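Local coordinates for proto-oncogene tyrosine-protein kinase receptor Ret (Danio rerio, PDB 7AMK) that acts as a receptor tyrosine kinase whose cadherin-like extracellular domains probably take part in recognising the ligand GDNF together with its co-receptor GFR alpha 1, at residues F248-G253 / V357-V362; E242-E247 / T254-L259; S326-R331 / N463-K468. The protein carries 4 engineered substitutions. One frame throughout, in Å; residues are numbered along the deposited sequence.

Following the chain from its N terminus, contact 2 comes first: strand 241-246 runs out, the loop 248-253 turns, and strand 255-263 returns past it, joining the two sheets of the third cadherin-like domain. That same loop is the first half of contact 1; it lies between the two segments of contact 2, while its partner 357-362 lies beyond both, so contacts 1 and 2 cross. Contact 3 begins with the turn at 326-331, inside the span of contact 1, and ends at 463-468 beyond it; these two cross as well, whereas contacts 2 and 3 follow in series. Residues 357-362 tie contact 1 to the other two, with probable backbone bonds to strand 241-246 and to 326-331. Contact 3 carries the connection into the fourth domain.

Contact 1: residues F248-G253 / V357-V362; sequences FDRSEG and VTVLPV. With NAG (2-acetamido-2-deoxy-beta-D-glucopyranose), chain D.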
# COMPACT_ATOMS: atom_id res chain seq x y z
N PHE A 248 11.59 10.68 -1.74
CA PHE A 248 12.26 9.59 -1.04
C PHE A 248 11.69 8.22 -1.39
O PHE A 248 12.37 7.22 -1.18
CB PHE A 248 12.20 9.82 0.47
CG PHE A 248 12.89 11.07 0.90
CD1 PHE A 248 14.27 11.16 0.88
CD2 PHE A 248 12.16 12.18 1.29
CE1 PHE A 248 14.91 12.32 1.26
CE2 PHE A 248 12.80 13.34 1.67
CZ PHE A 248 14.17 13.42 1.65
N ASP A 249 10.47 8.16 -1.92
CA ASP A 249 9.87 6.91 -2.38
C ASP A 249 9.92 6.89 -3.89
O ASP A 249 9.15 7.59 -4.55
CB ASP A 249 8.43 6.75 -1.89
CG ASP A 249 7.78 5.46 -2.38
OD1 ASP A 249 8.14 4.95 -3.47
OD2 ASP A 249 6.90 4.94 -1.67
N ARG A 250 10.78 6.04 -4.44
CA ARG A 250 10.93 5.93 -5.88
C ARG A 250 10.80 4.49 -6.35
O ARG A 250 11.28 4.16 -7.43
CB ARG A 250 12.28 6.52 -6.31
CG ARG A 250 12.86 7.49 -5.31
CD ARG A 250 14.19 8.05 -5.79
NE ARG A 250 14.09 9.45 -6.19
CZ ARG A 250 14.20 9.87 -7.45
NH1 ARG A 250 14.40 9.03 -8.44
NH2 ARG A 250 14.12 11.17 -7.71
N SER A 251 10.17 3.61 -5.56
CA SER A 251 10.14 2.19 -5.89
C SER A 251 9.05 1.91 -6.92
O SER A 251 7.99 2.54 -6.92
CB SER A 251 9.91 1.34 -4.64
OG SER A 251 8.74 1.69 -3.93
N GLU A 252 9.33 0.97 -7.82
CA GLU A 252 8.34 0.65 -8.84
C GLU A 252 7.09 0.06 -8.19
O GLU A 252 7.16 -0.58 -7.13
CB GLU A 252 8.93 -0.34 -9.84
CG GLU A 252 9.50 -1.57 -9.17
CD GLU A 252 9.83 -2.67 -10.16
OE1 GLU A 252 8.93 -3.07 -10.93
OE2 GLU A 252 10.99 -3.13 -10.17
N GLY A 253 5.94 0.29 -8.83
CA GLY A 253 4.67 -0.23 -8.37
C GLY A 253 3.96 0.62 -7.33
O GLY A 253 2.74 0.48 -7.17
N VAL A 357 3.21 16.67 -11.67
CA VAL A 357 4.24 15.82 -11.08
C VAL A 357 5.49 16.64 -10.78
O VAL A 357 6.04 17.30 -11.67
CB VAL A 357 4.58 14.63 -12.00
CG1 VAL A 357 5.67 13.76 -11.36
CG2 VAL A 357 3.32 13.83 -12.33
N THR A 358 5.95 16.57 -9.54
CA THR A 358 7.25 17.09 -9.14
C THR A 358 8.13 15.91 -8.75
O THR A 358 7.79 15.15 -7.84
CB THR A 358 7.12 18.06 -7.96
OG1 THR A 358 6.55 19.29 -8.43
CG2 THR A 358 8.49 18.35 -7.35
N VAL A 359 9.25 15.74 -9.45
CA VAL A 359 10.24 14.72 -9.11
C VAL A 359 11.49 15.45 -8.63
O VAL A 359 12.21 16.07 -9.42
CB VAL A 359 10.55 13.80 -10.30
CG1 VAL A 359 11.59 12.73 -9.89
CG2 VAL A 359 9.27 13.16 -10.83
N LEU A 360 11.75 15.37 -7.31
CA LEU A 360 12.98 15.97 -6.79
C LEU A 360 14.09 14.94 -6.78
O LEU A 360 13.83 13.74 -6.69
CB LEU A 360 12.76 16.48 -5.38
CG LEU A 360 11.48 17.27 -5.12
CD1 LEU A 360 11.17 17.24 -3.65
CD2 LEU A 360 11.64 18.69 -5.59
N PRO A 361 15.33 15.40 -6.89
CA PRO A 361 16.47 14.51 -6.70
C PRO A 361 16.69 14.18 -5.24
O PRO A 361 16.32 14.93 -4.34
CB PRO A 361 17.64 15.33 -7.25
CG PRO A 361 17.25 16.73 -6.94
CD PRO A 361 15.76 16.78 -7.15
N VAL A 362 17.32 13.04 -5.00
CA VAL A 362 17.61 12.61 -3.64
C VAL A 362 19.13 12.60 -3.45
O VAL A 362 19.83 11.77 -4.06
CB VAL A 362 16.99 11.24 -3.34
CG1 VAL A 362 17.49 10.71 -2.02
CG2 VAL A 362 15.45 11.39 -3.32
C1 NAG D . 13.70 -1.63 -7.27
C2 NAG D . 14.68 -2.74 -7.67
C3 NAG D . 14.33 -4.04 -6.95
C4 NAG D . 14.26 -3.82 -5.44
C5 NAG D . 13.30 -2.68 -5.12
C6 NAG D . 13.28 -2.31 -3.66
C7 NAG D . 13.84 -3.70 -9.78
C8 NAG D . 14.03 -3.76 -11.27
N2 NAG D . 14.70 -2.93 -9.11
O3 NAG D . 15.33 -5.01 -7.26
O4 NAG D . 13.79 -5.00 -4.80
O5 NAG D . 13.69 -1.49 -5.83
O6 NAG D . 14.37 -1.46 -3.32
O7 NAG D . 12.95 -4.33 -9.21
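In the third cadherin-like domain, a beta sandwich, the loop between strands 241-246 and 255-263 sets Phe248 and Arg250 against the chain leaving strand 350-359, at Val359 to Val362. Arg250 is the main link. Its NH2 donates to the backbone Leu360 O at 2.8 Å, with an N-H...O angle of 139°, so the bond is clearly bent. The carbonyl oxygen lies almost exactly in the guanidinium plane, at its edge, while the donor stands somewhat off the carbonyl plane. A bend at chi3 (108°) turns the end of the buried arginine to meet that oxygen. Val362 lies alongside it, running the other way, with its CG2 3.7 Å from Arg250 NE, and Val359 CG1 comes equally near Arg250 NH2. The other guanidinium nitrogens have weak bonds of their own, NE to Glu247 O and NH1 to Leu325 O. On the far branch of Val362, CG1 touches the Phe248 ring obliquely, 4.4 Å from its CD1. The loop is braced from within by an Asx turn, in which Ser251 N donates to Asp249 OD1 at 3.2 Å, nearly straight at 158°.

Contact 2: residues E242-E247 / T254-L259; sequences EDVLVE and TVFGTL. With FUC (alpha-L-fucopyranose), chain F.
Val246 CG2 lies over one face of the Phe256 ring, 4.1 Å from CD2 and offset toward the rim, the two side chains crossing at about a right angle. The same CD2 has the backbone Leu245 O at 3.6 Å, approaching obliquely. Phe256 CG sits anti to its own carbonyl carbon (chi1 -71°), which directs the ring toward Val246, at the C-terminal end of the opposing strand; Phe256 CB itself packs 3.6 Å from Val244 CG1. Val244 CG2 rests on the backbone Phe256 O at 3.4 Å. The two strands run antiparallel, their axes 6.5 Å apart at the closest, yet no hydrogen bond joins them: 241-246 pairs in parallel with 350-359, whereas 255-263 pairs antiparallel with 312-321, so they face each other from the two sheets of a cadherin-like sandwich. Farther along, Glu242 bends at chi2 (72°), its CG resting 4.0 Å from Gly257 CA and its carboxylate over the Thr258 backbone. Trimming Glu242 to alanine would probably leave the backbone at Gly257 and Thr258 without the side chain that lies against it. Glu242 CB meets Leu259 CD2 at 3.8 Å. On the outer side of strand 241-246, Leu245 CB touches the C6 methyl of the glycan's fucose at 3.6 Å.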
# COMPACT_ATOMS: atom_id res chain seq x y z
N GLU A 242 -4.29 16.28 -9.86
CA GLU A 242 -3.70 15.70 -8.67
C GLU A 242 -2.23 16.10 -8.63
O GLU A 242 -1.50 15.91 -9.62
CB GLU A 242 -3.86 14.18 -8.68
CG GLU A 242 -3.30 13.47 -7.46
CD GLU A 242 -4.12 13.71 -6.22
OE1 GLU A 242 -5.00 14.60 -6.24
OE2 GLU A 242 -3.90 12.99 -5.22
N ASP A 243 -1.80 16.68 -7.51
CA ASP A 243 -0.40 17.04 -7.30
C ASP A 243 0.36 15.82 -6.80
O ASP A 243 -0.02 15.20 -5.81
CB ASP A 243 -0.28 18.19 -6.31
CG ASP A 243 -0.72 19.55 -6.89
OD1 ASP A 243 -1.04 19.64 -8.09
OD2 ASP A 243 -0.74 20.54 -6.12
N VAL A 244 1.44 15.48 -7.50
CA VAL A 244 2.25 14.31 -7.17
C VAL A 244 3.69 14.75 -6.91
O VAL A 244 4.28 15.48 -7.72
CB VAL A 244 2.21 13.26 -8.29
CG1 VAL A 244 3.36 12.28 -8.10
CG2 VAL A 244 0.86 12.56 -8.28
N LEU A 245 4.24 14.30 -5.79
CA LEU A 245 5.64 14.50 -5.44
C LEU A 245 6.33 13.15 -5.44
O LEU A 245 5.86 12.22 -4.79
CB LEU A 245 5.78 15.18 -4.08
CG LEU A 245 7.24 15.46 -3.65
CD1 LEU A 245 7.93 16.43 -4.61
CD2 LEU A 245 7.38 15.95 -2.20
N VAL A 246 7.42 13.05 -6.20
CA VAL A 246 8.31 11.90 -6.16
C VAL A 246 9.62 12.35 -5.53
O VAL A 246 10.34 13.19 -6.09
CB VAL A 246 8.58 11.33 -7.56
CG1 VAL A 246 9.47 10.10 -7.43
CG2 VAL A 246 7.27 11.02 -8.26
N GLU A 247 9.94 11.77 -4.38
CA GLU A 247 11.15 12.13 -3.65
C GLU A 247 11.77 10.88 -3.05
O GLU A 247 12.38 10.08 -3.78
CB GLU A 247 10.84 13.18 -2.57
CG GLU A 247 12.10 13.73 -1.86
CD GLU A 247 11.85 15.02 -1.07
OE1 GLU A 247 10.67 15.35 -0.81
OE2 GLU A 247 12.83 15.70 -0.72
N THR A 254 4.68 1.49 -6.63
CA THR A 254 4.04 2.38 -5.67
C THR A 254 3.13 3.38 -6.38
O THR A 254 3.41 3.82 -7.49
CB THR A 254 5.10 3.12 -4.85
OG1 THR A 254 6.13 3.63 -5.72
CG2 THR A 254 5.73 2.18 -3.82
N VAL A 255 2.02 3.73 -5.72
CA VAL A 255 1.02 4.64 -6.27
C VAL A 255 1.23 6.02 -5.66
O VAL A 255 1.32 6.17 -4.44
CB VAL A 255 -0.40 4.13 -5.98
CG1 VAL A 255 -1.46 5.16 -6.43
CG2 VAL A 255 -0.61 2.79 -6.67
N PHE A 256 1.33 7.04 -6.52
CA PHE A 256 1.64 8.38 -6.05
C PHE A 256 0.46 9.34 -6.12
O PHE A 256 0.60 10.48 -5.64
CB PHE A 256 2.81 8.96 -6.86
CG PHE A 256 4.13 8.31 -6.54
CD1 PHE A 256 4.51 7.14 -7.18
CD2 PHE A 256 4.96 8.86 -5.59
CE1 PHE A 256 5.72 6.54 -6.88
CE2 PHE A 256 6.17 8.26 -5.29
CZ PHE A 256 6.55 7.09 -5.94
N GLY A 257 -0.67 8.94 -6.69
CA GLY A 257 -1.80 9.83 -6.83
C GLY A 257 -3.01 9.04 -7.26
O GLY A 257 -2.89 7.98 -7.87
N THR A 258 -4.17 9.58 -6.94
CA THR A 258 -5.41 8.90 -7.29
C THR A 258 -6.45 9.92 -7.69
O THR A 258 -6.74 10.84 -6.92
CB THR A 258 -5.92 8.04 -6.13
OG1 THR A 258 -4.88 7.13 -5.73
CG2 THR A 258 -7.15 7.25 -6.56
N LEU A 259 -7.01 9.75 -8.89
CA LEU A 259 -8.13 10.56 -9.36
C LEU A 259 -9.34 9.66 -9.61
O LEU A 259 -9.22 8.57 -10.18
CB LEU A 259 -7.76 11.34 -10.63
CG LEU A 259 -6.86 12.57 -10.48
CD1 LEU A 259 -6.49 13.16 -11.83
CD2 LEU A 259 -7.53 13.63 -9.61
C1 FUC F . 3.93 21.82 -4.60
C2 FUC F . 2.95 22.24 -3.50
C3 FUC F . 1.67 21.39 -3.58
C4 FUC F . 2.02 19.90 -3.48
C5 FUC F . 3.11 19.54 -4.51
C6 FUC F . 3.68 18.15 -4.33
O2 FUC F . 2.66 23.63 -3.59
O3 FUC F . 0.78 21.68 -2.50
O4 FUC F . 2.48 19.58 -2.16
O5 FUC F . 4.23 20.45 -4.47

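Contact 3: residues S326-R331 / N463-K468; sequences SVTEQR and NKLQAK
Polar contact comes from Ser326 and Asn463: the carboxamide of Asn463 is brought up against the serine hydroxyl, its CG 3.3 Å from Ser326 OG. That hydroxyl is also gripped within its own segment. Thr328 N donates to Ser326 OG at 3.3 Å, close to straight at 167°, and Thr328 OG1 donates to Ser326 OG at 3.0 Å. Behind the amide, Asn463 N is bonded to Glu460 OE1. The apolar contact belongs to Leu465, which uses a single methyl, CD1. Thr328 CG2 meets it at 3.7 Å, the two side chains crossing at a slant, and Val327 CG2 lies 4.1 Å from Leu465 CD1, with the leucine and valine side chains lying alongside, pointing opposite ways. Thr328 serves both groups: with OG1 between its backbone N and carbonyl carbon (chi1 65°), the hydroxyl turns back to Ser326 while the methyl faces Leu465. Val327 also touches Arg250 of the same domain, so the turn packs on the loop of contact 1. The arrangement is an ST turn within a type I beta turn of the third cadherin-like domain, meeting the loop of the hairpin formed by strands 451-460 and 466-475 in the fourth, a direct side-chain contact between consecutive domains.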
# COMPACT_ATOMS: atom_id res chain seq x y z
N SER A 326 16.01 6.81 -10.85
CA SER A 326 17.32 7.19 -10.35
C SER A 326 17.18 8.37 -9.40
O SER A 326 16.37 9.27 -9.61
CB SER A 326 18.25 7.53 -11.50
OG SER A 326 19.44 8.13 -11.03
N VAL A 327 17.97 8.36 -8.33
CA VAL A 327 17.91 9.46 -7.38
C VAL A 327 18.44 10.76 -7.96
O VAL A 327 18.22 11.81 -7.35
CB VAL A 327 18.68 9.09 -6.11
CG1 VAL A 327 18.07 7.86 -5.49
CG2 VAL A 327 20.16 8.87 -6.42
N THR A 328 19.10 10.74 -9.12
CA THR A 328 19.60 11.97 -9.72
C THR A 328 18.57 12.66 -10.60
O THR A 328 18.76 13.84 -10.93
CB THR A 328 20.88 11.70 -10.53
OG1 THR A 328 20.61 10.86 -11.66
CG2 THR A 328 21.94 11.04 -9.67
N GLU A 329 17.47 12.00 -10.96
CA GLU A 329 16.48 12.59 -11.85
C GLU A 329 15.68 13.69 -11.17
O GLU A 329 15.29 13.58 -10.00
CB GLU A 329 15.53 11.51 -12.39
CG GLU A 329 16.01 10.85 -13.69
N GLN A 330 15.40 14.74 -11.92
CA GLN A 330 14.71 15.91 -11.40
C GLN A 330 13.90 16.51 -12.54
O GLN A 330 14.48 17.04 -13.49
CB GLN A 330 15.71 16.92 -10.85
CG GLN A 330 15.12 18.30 -10.61
CD GLN A 330 16.17 19.34 -10.27
OE1 GLN A 330 17.34 19.01 -10.08
NE2 GLN A 330 15.75 20.59 -10.19
N ARG A 331 12.58 16.41 -12.47
CA ARG A 331 11.75 16.92 -13.55
C ARG A 331 10.38 17.27 -13.01
O ARG A 331 9.88 16.64 -12.07
CB ARG A 331 11.62 15.91 -14.70
CG ARG A 331 12.95 15.50 -15.33
CD ARG A 331 12.78 14.36 -16.33
NE ARG A 331 14.06 13.94 -16.89
N ASN A 463 23.47 4.42 -9.59
CA ASN A 463 24.40 5.40 -10.15
C ASN A 463 25.81 5.29 -9.60
O ASN A 463 26.70 6.01 -10.09
CB ASN A 463 23.88 6.83 -9.92
CG ASN A 463 22.50 7.04 -10.49
OD1 ASN A 463 21.51 6.72 -9.84
ND2 ASN A 463 22.44 7.58 -11.70
N LYS A 464 26.05 4.45 -8.61
CA LYS A 464 27.38 4.27 -8.04
C LYS A 464 27.86 5.53 -7.31
O LYS A 464 29.07 5.76 -7.18
CB LYS A 464 28.38 3.84 -9.12
N LEU A 465 26.93 6.36 -6.84
CA LEU A 465 27.29 7.51 -6.02
C LEU A 465 27.72 7.06 -4.63
O LEU A 465 27.08 6.20 -4.01
CB LEU A 465 26.11 8.47 -5.90
CG LEU A 465 25.58 9.04 -7.21
CD1 LEU A 465 24.17 9.61 -7.03
CD2 LEU A 465 26.55 10.11 -7.68
N GLN A 466 28.81 7.65 -4.13
CA GLN A 466 29.39 7.27 -2.85
C GLN A 466 29.38 8.45 -1.89
O GLN A 466 29.54 9.61 -2.30
CB GLN A 466 30.84 6.76 -3.00
CG GLN A 466 31.01 5.27 -3.40
CD GLN A 466 32.46 4.76 -3.27
OE1 GLN A 466 33.41 5.54 -3.20
NE2 GLN A 466 32.62 3.44 -3.24
N ALA A 467 29.21 8.15 -0.60
CA ALA A 467 29.37 9.11 0.48
C ALA A 467 30.24 8.49 1.56
O ALA A 467 30.20 7.28 1.78
CB ALA A 467 28.03 9.54 1.08
N LYS A 468 31.04 9.30 2.23
CA LYS A 468 31.85 8.78 3.31
C LYS A 468 31.58 9.59 4.56
O LYS A 468 31.13 10.73 4.50
CB LYS A 468 33.35 8.81 2.97